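Local coordinates for protein sesquisabinene B synthase 2 (Santalum album, PDB 6A2C) that probably converts farnesyl diphosphate into the sesquiterpene sesquisabinene B, in a reaction that depends on magnesium or manganese ions, at residues V88-L93 / R225-T230; P404-Y409 / L475-C480; L414-F419 / L455-N460. One frame throughout, in Å; residues are numbered along the deposited sequence.

Contact 1: V88-L93 / R225-T230; sequences VRRLGL and RWFIDT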
loop_
_atom_site.group_PDB
_atom_site.type_symbol
_atom_site.label_atom_id
_atom_site.label_comp_id
_atom_site.label_asym_id
_atom_site.label_seq_id
_atom_site.Cartn_x
_atom_site.Cartn_y
_atom_site.Cartn_z
ATOM N N VAL A 88 32.179 -12.129 13.828
ATOM C CA VAL A 88 30.975 -11.274 14.066
ATOM C C VAL A 88 30.463 -10.750 12.708
ATOM O O VAL A 88 29.235 -10.773 12.464
ATOM C CB VAL A 88 31.313 -10.128 15.036
ATOM C CG1 VAL A 88 30.235 -9.065 15.074
ATOM C CG2 VAL A 88 31.604 -10.634 16.433
ATOM N N ARG A 89 31.374 -10.324 11.849
ATOM C CA ARG A 89 31.043 -9.732 10.512
ATOM C C ARG A 89 30.396 -10.806 9.643
ATOM O O ARG A 89 29.336 -10.568 9.028
ATOM C CB ARG A 89 32.308 -9.201 9.833
ATOM C CG ARG A 89 32.114 -8.716 8.396
ATOM C CD ARG A 89 32.423 -9.812 7.395
ATOM N NE ARG A 89 32.314 -9.465 5.987
ATOM C CZ ARG A 89 33.287 -8.964 5.260
ATOM N NH1 ARG A 89 34.459 -8.687 5.814
ATOM N NH2 ARG A 89 33.087 -8.759 3.974
ATOM N N ARG A 90 30.984 -11.987 9.648
ATOM C CA ARG A 90 30.579 -13.076 8.732
ATOM C C ARG A 90 29.235 -13.663 9.159
ATOM O O ARG A 90 28.457 -14.067 8.276
ATOM C CB ARG A 90 31.691 -14.117 8.680
ATOM C CG ARG A 90 32.362 -14.212 7.332
ATOM C CD ARG A 90 32.840 -15.625 7.183
ATOM N NE ARG A 90 32.589 -16.274 5.918
ATOM C CZ ARG A 90 33.559 -16.768 5.165
ATOM N NH1 ARG A 90 34.803 -16.606 5.576
ATOM N NH2 ARG A 90 33.290 -17.409 4.022
ATOM N N LEU A 91 28.946 -13.646 10.463
ATOM C CA LEU A 91 27.628 -14.011 11.015
ATOM C C LEU A 91 26.572 -12.945 10.711
ATOM O O LEU A 91 25.412 -13.134 11.147
ATOM C CB LEU A 91 27.747 -14.195 12.526
ATOM C CG LEU A 91 28.537 -15.430 12.929
ATOM C CD1 LEU A 91 28.816 -15.380 14.423
ATOM C CD2 LEU A 91 27.834 -16.719 12.510
ATOM N N GLY A 92 26.950 -11.827 10.090
ATOM C CA GLY A 92 25.969 -10.796 9.719
ATOM C C GLY A 92 25.660 -9.816 10.838
ATOM O O GLY A 92 24.617 -9.178 10.758
ATOM N N LEU A 93 26.554 -9.626 11.811
ATOM C CA LEU A 93 26.200 -8.907 13.061
ATOM C C LEU A 93 26.942 -7.583 13.181
ATOM O O LEU A 93 26.712 -6.892 14.193
ATOM C CB LEU A 93 26.536 -9.790 14.264
ATOM C CG LEU A 93 25.736 -11.079 14.372
ATOM C CD1 LEU A 93 26.237 -11.905 15.554
ATOM C CD2 LEU A 93 24.266 -10.772 14.502
ATOM N N ARG A 225 23.662 -16.365 6.534
ATOM C CA ARG A 225 22.881 -17.605 6.698
ATOM C C ARG A 225 23.789 -18.818 6.489
ATOM O O ARG A 225 23.643 -19.815 7.239
ATOM C CB ARG A 225 21.696 -17.665 5.740
ATOM C CG ARG A 225 20.848 -18.909 5.950
ATOM C CD ARG A 225 20.234 -18.946 7.339
ATOM N NE ARG A 225 19.546 -20.212 7.609
ATOM C CZ ARG A 225 20.111 -21.317 8.096
ATOM N NH1 ARG A 225 21.408 -21.374 8.349
ATOM N NH2 ARG A 225 19.361 -22.377 8.341
ATOM N N TRP A 226 24.632 -18.784 5.455
ATOM C CA TRP A 226 25.566 -19.886 5.149
ATOM C C TRP A 226 26.548 -20.060 6.318
ATOM O O TRP A 226 26.871 -21.231 6.725
ATOM C CB TRP A 226 26.296 -19.591 3.846
ATOM C CG TRP A 226 27.251 -20.667 3.454
ATOM C CD1 TRP A 226 26.949 -21.806 2.766
ATOM C CD2 TRP A 226 28.632 -20.774 3.815
ATOM N NE1 TRP A 226 28.083 -22.541 2.550
ATOM C CE2 TRP A 226 29.121 -21.945 3.202
ATOM C CE3 TRP A 226 29.536 -19.927 4.470
ATOM C CZ2 TRP A 226 30.460 -22.314 3.275
ATOM C CZ3 TRP A 226 30.850 -20.316 4.578
ATOM C CH2 TRP A 226 31.303 -21.485 3.976
ATOM N N PHE A 227 27.098 -18.952 6.799
ATOM C CA PHE A 227 28.208 -19.009 7.771
ATOM C C PHE A 227 27.701 -19.437 9.161
ATOM O O PHE A 227 28.519 -19.952 9.933
ATOM C CB PHE A 227 28.939 -17.678 7.862
ATOM C CG PHE A 227 30.181 -17.762 8.691
ATOM C CD1 PHE A 227 31.247 -18.529 8.284
ATOM C CD2 PHE A 227 30.225 -17.169 9.925
ATOM C CE1 PHE A 227 32.348 -18.689 9.114
ATOM C CE2 PHE A 227 31.345 -17.279 10.727
ATOM C CZ PHE A 227 32.405 -18.034 10.313
ATOM N N ILE A 228 26.460 -19.139 9.514
ATOM C CA ILE A 228 25.847 -19.654 10.775
ATOM C C ILE A 228 25.970 -21.191 10.798
ATOM O O ILE A 228 26.557 -21.734 11.767
ATOM C CB ILE A 228 24.404 -19.163 10.947
ATOM C CG1 ILE A 228 24.384 -17.701 11.396
ATOM C CG2 ILE A 228 23.655 -20.059 11.930
ATOM C CD1 ILE A 228 23.045 -17.041 11.240
ATOM N N ASP A 229 25.598 -21.872 9.713
ATOM C CA ASP A 229 25.799 -23.343 9.591
ATOM C C ASP A 229 27.284 -23.692 9.713
ATOM O O ASP A 229 27.608 -24.632 10.463
ATOM C CB ASP A 229 25.220 -23.888 8.288
ATOM C CG ASP A 229 23.717 -23.786 8.263
ATOM O OD1 ASP A 229 23.163 -23.429 9.289
ATOM O OD2 ASP A 229 23.141 -23.964 7.193
ATOM N N THR A 230 28.159 -23.035 8.948
ATOM C CA THR A 230 29.594 -23.404 8.839
ATOM C C THR A 230 30.267 -23.201 10.199
ATOM O O THR A 230 31.015 -24.101 10.672
ATOM C CB THR A 230 30.277 -22.558 7.761
ATOM O OG1 THR A 230 29.703 -22.870 6.490
ATOM C CG2 THR A 230 31.777 -22.774 7.727
#

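Contact 2: P404-Y409 / L475-C480; sequences PTLEEY and LKSIQC. With FPP (farnesyl diphosphate), chain C.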
loop_
_atom_site.group_PDB
_atom_site.type_symbol
_atom_site.label_atom_id
_atom_site.label_comp_id
_atom_site.label_asym_id
_atom_site.label_seq_id
_atom_site.Cartn_x
_atom_site.Cartn_y
_atom_site.Cartn_z
ATOM N N PRO A 404 28.588 -2.443 -31.631
ATOM C CA PRO A 404 29.344 -1.450 -30.878
ATOM C C PRO A 404 30.657 -2.059 -30.374
ATOM O O PRO A 404 30.720 -3.271 -30.158
ATOM C CB PRO A 404 28.394 -1.081 -29.724
ATOM C CG PRO A 404 27.546 -2.314 -29.545
ATOM C CD PRO A 404 27.347 -2.847 -30.954
ATOM N N THR A 405 31.652 -1.202 -30.148
ATOM C CA THR A 405 32.868 -1.558 -29.390
ATOM C C THR A 405 32.442 -1.888 -27.967
ATOM O O THR A 405 31.331 -1.463 -27.571
ATOM C CB THR A 405 33.873 -0.404 -29.371
ATOM O OG1 THR A 405 33.225 0.715 -28.771
ATOM C CG2 THR A 405 34.373 -0.047 -30.755
ATOM N N LEU A 406 33.293 -2.563 -27.216
ATOM C CA LEU A 406 33.015 -2.778 -25.781
ATOM C C LEU A 406 32.829 -1.424 -25.101
ATOM O O LEU A 406 31.902 -1.305 -24.323
ATOM C CB LEU A 406 34.132 -3.573 -25.130
ATOM C CG LEU A 406 33.908 -3.832 -23.650
ATOM C CD1 LEU A 406 32.629 -4.619 -23.435
ATOM C CD2 LEU A 406 35.099 -4.544 -23.047
ATOM N N GLU A 407 33.641 -0.423 -25.439
ATOM C CA GLU A 407 33.582 0.916 -24.801
ATOM C C GLU A 407 32.248 1.605 -25.148
ATOM O O GLU A 407 31.631 2.086 -24.219
ATOM C CB GLU A 407 34.834 1.758 -25.102
ATOM C CG GLU A 407 35.562 2.191 -23.821
ATOM C CD GLU A 407 36.499 1.176 -23.157
ATOM O OE1 GLU A 407 36.741 0.101 -23.781
ATOM O OE2 GLU A 407 37.031 1.477 -22.022
ATOM N N GLU A 408 31.775 1.590 -26.400
ATOM C CA GLU A 408 30.474 2.188 -26.769
ATOM C C GLU A 408 29.343 1.428 -26.058
ATOM O O GLU A 408 28.416 2.081 -25.551
ATOM C CB GLU A 408 30.247 2.216 -28.276
ATOM C CG GLU A 408 28.962 2.919 -28.696
ATOM C CD GLU A 408 28.659 2.949 -30.203
ATOM O OE1 GLU A 408 29.097 2.023 -30.921
ATOM O OE2 GLU A 408 27.915 3.870 -30.648
ATOM N N TYR A 409 29.394 0.106 -26.056
ATOM C CA TYR A 409 28.357 -0.728 -25.413
ATOM C C TYR A 409 28.262 -0.373 -23.922
ATOM O O TYR A 409 27.181 -0.047 -23.442
ATOM C CB TYR A 409 28.693 -2.200 -25.607
ATOM C CG TYR A 409 27.859 -3.091 -24.743
ATOM C CD1 TYR A 409 26.523 -3.273 -25.024
ATOM C CD2 TYR A 409 28.391 -3.686 -23.611
ATOM C CE1 TYR A 409 25.731 -4.084 -24.237
ATOM C CE2 TYR A 409 27.631 -4.540 -22.843
ATOM C CZ TYR A 409 26.289 -4.712 -23.142
ATOM O OH TYR A 409 25.522 -5.519 -22.361
ATOM N N LEU A 475 25.086 -7.800 -28.626
ATOM C CA LEU A 475 24.824 -6.683 -27.690
ATOM C C LEU A 475 25.024 -7.132 -26.245
ATOM O O LEU A 475 24.216 -6.708 -25.408
ATOM C CB LEU A 475 23.404 -6.163 -27.910
ATOM C CG LEU A 475 23.151 -5.459 -29.239
ATOM C CD1 LEU A 475 22.114 -4.357 -29.048
ATOM C CD2 LEU A 475 24.439 -4.897 -29.823
ATOM N N LYS A 476 26.137 -7.829 -25.982
ATOM C CA LYS A 476 26.556 -8.154 -24.598
ATOM C C LYS A 476 28.080 -7.937 -24.536
ATOM O O LYS A 476 28.681 -7.907 -25.613
ATOM C CB LYS A 476 26.036 -9.507 -24.093
ATOM C CG LYS A 476 24.526 -9.697 -24.033
ATOM C CD LYS A 476 23.813 -8.814 -23.031
ATOM C CE LYS A 476 22.319 -8.751 -23.273
ATOM N NZ LYS A 476 21.657 -7.692 -22.475
ATOM N N SER A 477 28.680 -7.846 -23.348
ATOM C CA SER A 477 30.106 -7.480 -23.127
ATOM C C SER A 477 31.028 -8.434 -23.903
ATOM O O SER A 477 31.871 -7.942 -24.623
ATOM C CB SER A 477 30.471 -7.474 -21.659
ATOM O OG SER A 477 29.736 -6.472 -20.971
ATOM N N ILE A 478 30.908 -9.752 -23.705
ATOM C CA ILE A 478 31.921 -10.705 -24.240
ATOM C C ILE A 478 31.928 -10.569 -25.768
ATOM O O ILE A 478 33.009 -10.395 -26.335
ATOM C CB ILE A 478 31.654 -12.148 -23.779
ATOM C CG1 ILE A 478 31.855 -12.311 -22.272
ATOM C CG2 ILE A 478 32.539 -13.111 -24.549
ATOM C CD1 ILE A 478 31.279 -13.583 -21.699
ATOM N N GLN A 479 30.751 -10.586 -26.392
ATOM C CA GLN A 479 30.628 -10.597 -27.863
ATOM C C GLN A 479 31.106 -9.256 -28.413
ATOM O O GLN A 479 31.715 -9.251 -29.515
ATOM C CB GLN A 479 29.199 -10.921 -28.289
ATOM C CG GLN A 479 29.063 -11.174 -29.787
ATOM C CD GLN A 479 29.825 -12.377 -30.300
ATOM O OE1 GLN A 479 30.583 -12.269 -31.258
ATOM N NE2 GLN A 479 29.613 -13.538 -29.687
ATOM N N CYS A 480 30.853 -8.153 -27.697
ATOM C CA CYS A 480 31.251 -6.812 -28.175
ATOM C C CYS A 480 32.774 -6.797 -28.256
ATOM O O CYS A 480 33.308 -6.298 -29.239
ATOM C CB CYS A 480 30.738 -5.680 -27.285
ATOM S SG CYS A 480 29.014 -5.268 -27.619
HETATM C C1 FPP C . 17.169 -8.508 -15.397
HETATM O O1 FPP C . 17.728 -9.395 -16.376
HETATM C C2 FPP C . 18.162 -7.749 -14.566
HETATM C C3 FPP C . 18.153 -6.421 -14.493
HETATM C C4 FPP C . 17.152 -5.583 -15.239
HETATM C C5 FPP C . 19.195 -5.654 -13.726
HETATM C C6 FPP C . 18.666 -4.745 -12.638
HETATM C C7 FPP C . 18.400 -5.463 -11.352
HETATM C C8 FPP C . 17.241 -5.943 -10.925
HETATM C C10 FPP C . 15.984 -5.909 -11.721
HETATM C C9 FPP C . 17.100 -6.525 -9.559
HETATM C C11 FPP C . 16.621 -5.481 -8.602
HETATM C C12 FPP C . 17.710 -4.871 -7.778
HETATM C C13 FPP C . 17.598 -4.189 -6.643
HETATM C C14 FPP C . 18.765 -3.536 -5.962
HETATM C C15 FPP C . 16.294 -4.010 -5.922
HETATM P PA FPP C . 18.316 -8.966 -17.839
HETATM O O1A FPP C . 19.626 -9.707 -17.723
HETATM O O2A FPP C . 17.449 -9.040 -19.140
HETATM O O3A FPP C . 18.784 -7.397 -17.871
HETATM P PB FPP C . 19.363 -6.791 -19.352
HETATM O O1B FPP C . 18.296 -7.007 -20.436
HETATM O O2B FPP C . 19.635 -5.315 -19.127
HETATM O O3B FPP C . 20.630 -7.541 -19.643
HETATM O O HOH W 1 22.620 -4.873 -22.579
#

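Contact 3: L414-F419 / L455-N460; sequences LVSIGF and LCRIIN. With MG (magnesium ion), chain F; FPP (farnesyl diphosphate), chain C.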
loop_
_atom_site.group_PDB
_atom_site.type_symbol
_atom_site.label_atom_id
_atom_site.label_comp_id
_atom_site.label_asym_id
_atom_site.label_seq_id
_atom_site.Cartn_x
_atom_site.Cartn_y
_atom_site.Cartn_z
ATOM N N LEU A 414 25.857 0.459 -18.790
ATOM C CA LEU A 414 25.965 0.757 -17.346
ATOM C C LEU A 414 24.713 1.536 -16.930
ATOM O O LEU A 414 24.383 1.525 -15.749
ATOM C CB LEU A 414 27.270 1.487 -17.025
ATOM C CG LEU A 414 27.396 2.943 -17.494
ATOM C CD1 LEU A 414 26.783 3.907 -16.500
ATOM C CD2 LEU A 414 28.854 3.327 -17.722
ATOM N N VAL A 415 24.022 2.157 -17.879
ATOM C CA VAL A 415 22.721 2.811 -17.612
ATOM C C VAL A 415 21.608 1.782 -17.758
ATOM O O VAL A 415 20.731 1.724 -16.857
ATOM C CB VAL A 415 22.462 3.998 -18.547
ATOM C CG1 VAL A 415 21.104 4.596 -18.201
ATOM C CG2 VAL A 415 23.583 5.027 -18.495
ATOM N N SER A 416 21.619 0.988 -18.829
ATOM C CA SER A 416 20.492 0.057 -19.082
ATOM C C SER A 416 20.372 -0.991 -17.965
ATOM O O SER A 416 19.287 -1.531 -17.804
ATOM C CB SER A 416 20.556 -0.580 -20.447
ATOM O OG SER A 416 21.611 -1.520 -20.508
ATOM N N ILE A 417 21.457 -1.359 -17.292
ATOM C CA ILE A 417 21.387 -2.407 -16.234
ATOM C C ILE A 417 20.497 -1.869 -15.087
ATOM O O ILE A 417 19.949 -2.693 -14.339
ATOM C CB ILE A 417 22.791 -2.831 -15.781
ATOM C CG1 ILE A 417 22.768 -4.091 -14.901
ATOM C CG2 ILE A 417 23.500 -1.667 -15.094
ATOM C CD1 ILE A 417 22.347 -5.368 -15.639
ATOM N N GLY A 418 20.333 -0.542 -14.947
ATOM C CA GLY A 418 19.319 0.031 -14.045
ATOM C C GLY A 418 19.903 0.501 -12.733
ATOM O O GLY A 418 19.161 1.018 -11.878
ATOM N N PHE A 419 21.216 0.380 -12.556
ATOM C CA PHE A 419 21.839 0.728 -11.261
ATOM C C PHE A 419 21.981 2.225 -11.081
ATOM O O PHE A 419 21.919 2.668 -9.939
ATOM C CB PHE A 419 23.090 -0.099 -11.005
ATOM C CG PHE A 419 22.686 -1.446 -10.483
ATOM C CD1 PHE A 419 22.236 -1.591 -9.185
ATOM C CD2 PHE A 419 22.547 -2.515 -11.349
ATOM C CE1 PHE A 419 21.727 -2.808 -8.743
ATOM C CE2 PHE A 419 22.088 -3.737 -10.905
ATOM C CZ PHE A 419 21.684 -3.889 -9.589
ATOM N N LEU A 455 30.313 -2.458 -13.054
ATOM C CA LEU A 455 30.517 -3.813 -12.458
ATOM C C LEU A 455 29.206 -4.602 -12.552
ATOM O O LEU A 455 29.217 -5.761 -13.061
ATOM C CB LEU A 455 30.981 -3.646 -11.016
ATOM C CG LEU A 455 32.487 -3.515 -10.846
ATOM C CD1 LEU A 455 32.836 -2.965 -9.486
ATOM C CD2 LEU A 455 33.164 -4.847 -11.076
ATOM N N CYS A 456 28.083 -3.996 -12.148
ATOM C CA CYS A 456 26.784 -4.704 -12.165
ATOM C C CYS A 456 26.455 -5.203 -13.584
ATOM O O CYS A 456 25.966 -6.358 -13.746
ATOM C CB CYS A 456 25.686 -3.805 -11.609
ATOM S SG CYS A 456 25.856 -3.522 -9.831
ATOM N N ARG A 457 26.708 -4.360 -14.607
ATOM C CA ARG A 457 26.449 -4.706 -16.021
ATOM C C ARG A 457 27.370 -5.848 -16.429
ATOM O O ARG A 457 26.868 -6.827 -16.992
ATOM C CB ARG A 457 26.624 -3.480 -16.927
ATOM C CG ARG A 457 26.783 -3.792 -18.404
ATOM C CD ARG A 457 25.701 -4.669 -18.941
ATOM N NE ARG A 457 24.386 -4.058 -18.919
ATOM C CZ ARG A 457 23.238 -4.692 -19.116
ATOM N NH1 ARG A 457 23.214 -5.997 -19.305
ATOM N NH2 ARG A 457 22.101 -4.006 -19.124
ATOM N N ILE A 458 28.664 -5.733 -16.186
ATOM C CA ILE A 458 29.619 -6.741 -16.715
ATOM C C ILE A 458 29.356 -8.073 -16.002
ATOM O O ILE A 458 29.434 -9.153 -16.644
ATOM C CB ILE A 458 31.045 -6.259 -16.506
ATOM C CG1 ILE A 458 31.438 -5.250 -17.590
ATOM C CG2 ILE A 458 31.977 -7.441 -16.451
ATOM C CD1 ILE A 458 32.842 -4.720 -17.358
ATOM N N ILE A 459 29.041 -8.002 -14.718
ATOM C CA ILE A 459 28.769 -9.237 -13.930
ATOM C C ILE A 459 27.514 -9.905 -14.490
ATOM O O ILE A 459 27.559 -11.139 -14.678
ATOM C CB ILE A 459 28.676 -8.932 -12.427
ATOM C CG1 ILE A 459 30.020 -8.509 -11.838
ATOM C CG2 ILE A 459 28.117 -10.139 -11.688
ATOM C CD1 ILE A 459 29.912 -7.751 -10.517
ATOM N N ASN A 460 26.447 -9.148 -14.758
ATOM C CA ASN A 460 25.214 -9.651 -15.406
ATOM C C ASN A 460 25.598 -10.308 -16.744
ATOM O O ASN A 460 25.186 -11.462 -16.978
ATOM C CB ASN A 460 24.137 -8.578 -15.563
ATOM C CG ASN A 460 22.851 -9.047 -16.217
ATOM O OD1 ASN A 460 22.723 -9.002 -17.435
ATOM N ND2 ASN A 460 21.825 -9.293 -15.421
HETATM MG MG MG F . 21.003 -9.452 -18.986
HETATM C C1 FPP C . 17.169 -8.508 -15.397
HETATM O O1 FPP C . 17.728 -9.395 -16.376
HETATM C C2 FPP C . 18.162 -7.749 -14.566
HETATM C C3 FPP C . 18.153 -6.421 -14.493
HETATM C C4 FPP C . 17.152 -5.583 -15.239
HETATM C C5 FPP C . 19.195 -5.654 -13.726
HETATM C C6 FPP C . 18.666 -4.745 -12.638
HETATM C C7 FPP C . 18.400 -5.463 -11.352
HETATM C C8 FPP C . 17.241 -5.943 -10.925
HETATM C C10 FPP C . 15.984 -5.909 -11.721
HETATM C C9 FPP C . 17.100 -6.525 -9.559
HETATM C C11 FPP C . 16.621 -5.481 -8.602
HETATM C C12 FPP C . 17.710 -4.871 -7.778
HETATM C C13 FPP C . 17.598 -4.189 -6.643
HETATM C C14 FPP C . 18.765 -3.536 -5.962
HETATM C C15 FPP C . 16.294 -4.010 -5.922
HETATM P PA FPP C . 18.316 -8.966 -17.839
HETATM O O1A FPP C . 19.626 -9.707 -17.723
HETATM O O2A FPP C . 17.449 -9.040 -19.140
HETATM O O3A FPP C . 18.784 -7.397 -17.871
HETATM P PB FPP C . 19.363 -6.791 -19.352
HETATM O O1B FPP C . 18.296 -7.007 -20.436
HETATM O O2B FPP C . 19.635 -5.315 -19.127
HETATM O O3B FPP C . 20.630 -7.541 -19.643
HETATM O O HOH W 2 22.998 -9.500 -19.830
HETATM O O HOH W 3 19.910 -10.166 -20.699
HETATM O O HOH W 4 21.886 -11.341 -18.298
#

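Contact 1: V88-L93 / R225-T230
Arg90 and Phe227 cross at about a right angle, with the aliphatic part of the arginine over one face of the ring. Arg90 CD sits 3.6 Å from the centroid of the Phe227 ring and 16° off its normal, a CH-pi contact. With CG anti to the backbone N (chi1 -172°), the Phe227 ring lies against the Arg90 chain. Beyond the ring, Arg90 runs side by side with Trp226 and points the same way. Its NH2 is 3.8 Å from Trp226 CZ3, and guanidinium and indole planes are 30° apart. The charge of Arg90 is met by Glu223, which forms a salt bridge with NE. Trp226 is stacked on His209.

The contact joins the end of helix 78-90, in the N-terminal helical domain of a plant terpene synthase, to helix 220-232. A Schellman motif closes the first helix, with Gly92 at positive phi. Leu91 follows the last helical residue, and Leu91 CG meets the edge of the Phe227 ring, in the ring plane. Leu91 CD2 is 3.5 Å from Phe227 CD2. The same methyl is 3.8 Å from Ile228 CG1, where the two side chains cross nearly at right angles. Leu91 also touches Leu241 of helix 239-270.

Contact 2: P404-Y409 / L475-C480
Cys480 pushes its side chain into a hollow formed by Pro404, Leu406 and Tyr409. Its SG is 3.8 Å from Pro404 CG and 3.7 Å from Tyr409 CB. The sulfur also approaches the Tyr409 ring obliquely, 34° off the normal, in a sulfur-aromatic contact. Cys480 CB packs against Leu406 CA. Leu406 CD1 fills the next dip, 3.6 Å from the carbonyl O of Ser477. On the other flank, Leu475 CD2 meets Pro404 CD at 3.7 Å, their side chains crossing at about a right angle.

The Tyr409 ring lies over the chain as it enters helix 477-485. The carbonyl carbon of Lys476 sits over one ring face, and the Leu475 carbonyl O comes obliquely to Tyr409 CE1 at 3.2 Å. Ser477 OG is at the ring edge, 3.4 Å from Tyr409 CE2. Tyr409 OH and Ser477 OG are both hydrogen-bonded to Asp461.

Lys476 is bent at chi2 (-66°) and reaches past the tyrosine to the ligand. Its NZ donates to O3B of farnesyl diphosphate at 3.0 Å. Water 1 links NZ to Tyr409 OH. A lysine reaching the diphosphate from a loop beside the metal-binding helices belongs to the mouth of a class I terpene synthase active site.

Contact 3: L414-F419 / L455-N460
Arg457 meets Ser416 and Ile417 while gripping the diphosphate of farnesyl diphosphate. A chain bent at chi2 and chi3 (53° and 65°) brings the guanidinium to the diphosphate. Arg457 NH1 donates to ligand O3B at 3.0 Å, almost straight at 175°. Arg457 NH2 donates to ligand O2B at 2.8 Å. Asn460 OD1 binds magnesium at 2.4 Å. Ligand O1A and O3B and three waters complete its six-coordinate shell. Asn460 ND2 donates to O1A as well.

In the second shell, Ile417 CD1 sits over the centre of one guanidinium face, 3.7 Å from Arg457 CZ. Ser416 OG takes only a weak bond from Arg457 NH2, at 2.9 Å. Its stronger partner is Glu394, which belongs to another magnesium site. Asp461 forms a salt bridge with Arg457 NH1, and the carbonyl O of Ala413 accepts from NE. Deeper in the contact, Cys456 SG lies over the face of the Phe419 ring, 3.8 Å from its centroid, a sulfur-aromatic contact.

Gly418, with positive phi, is the N-cap of helix 419-430 and interrupts the run from helix 406-416. The break resembles the kinked helix G of class I terpene synthases. There the Ile417 carbonyl faces the farnesyl chain. The arginine and magnesium would stabilise the departing diphosphate, while this carbonyl, as at the helix break of relatives, might steady positive charge on the chain.

In the fold
Contacts 2 and 3 are neighbours at the active site, with centres 13 Å apart. Both draw on helix 406-416, and contact 3 is nested inside the chain loop that contact 2 closes. Tyr409 OH packs 3.5 Å from Arg457 CD. Lys476 NZ and Arg457 NH1 lie 3.9 Å apart. Each donates to O3B of farnesyl diphosphate, so the two contacts bring their positive charges to one anion. Contact 1 stands apart on the opposite side of the chain's centre. Its centre is 38 Å from that of contact 2 and 28 Å from that of contact 3, and its nearest atoms are about 15 Å from contact 3.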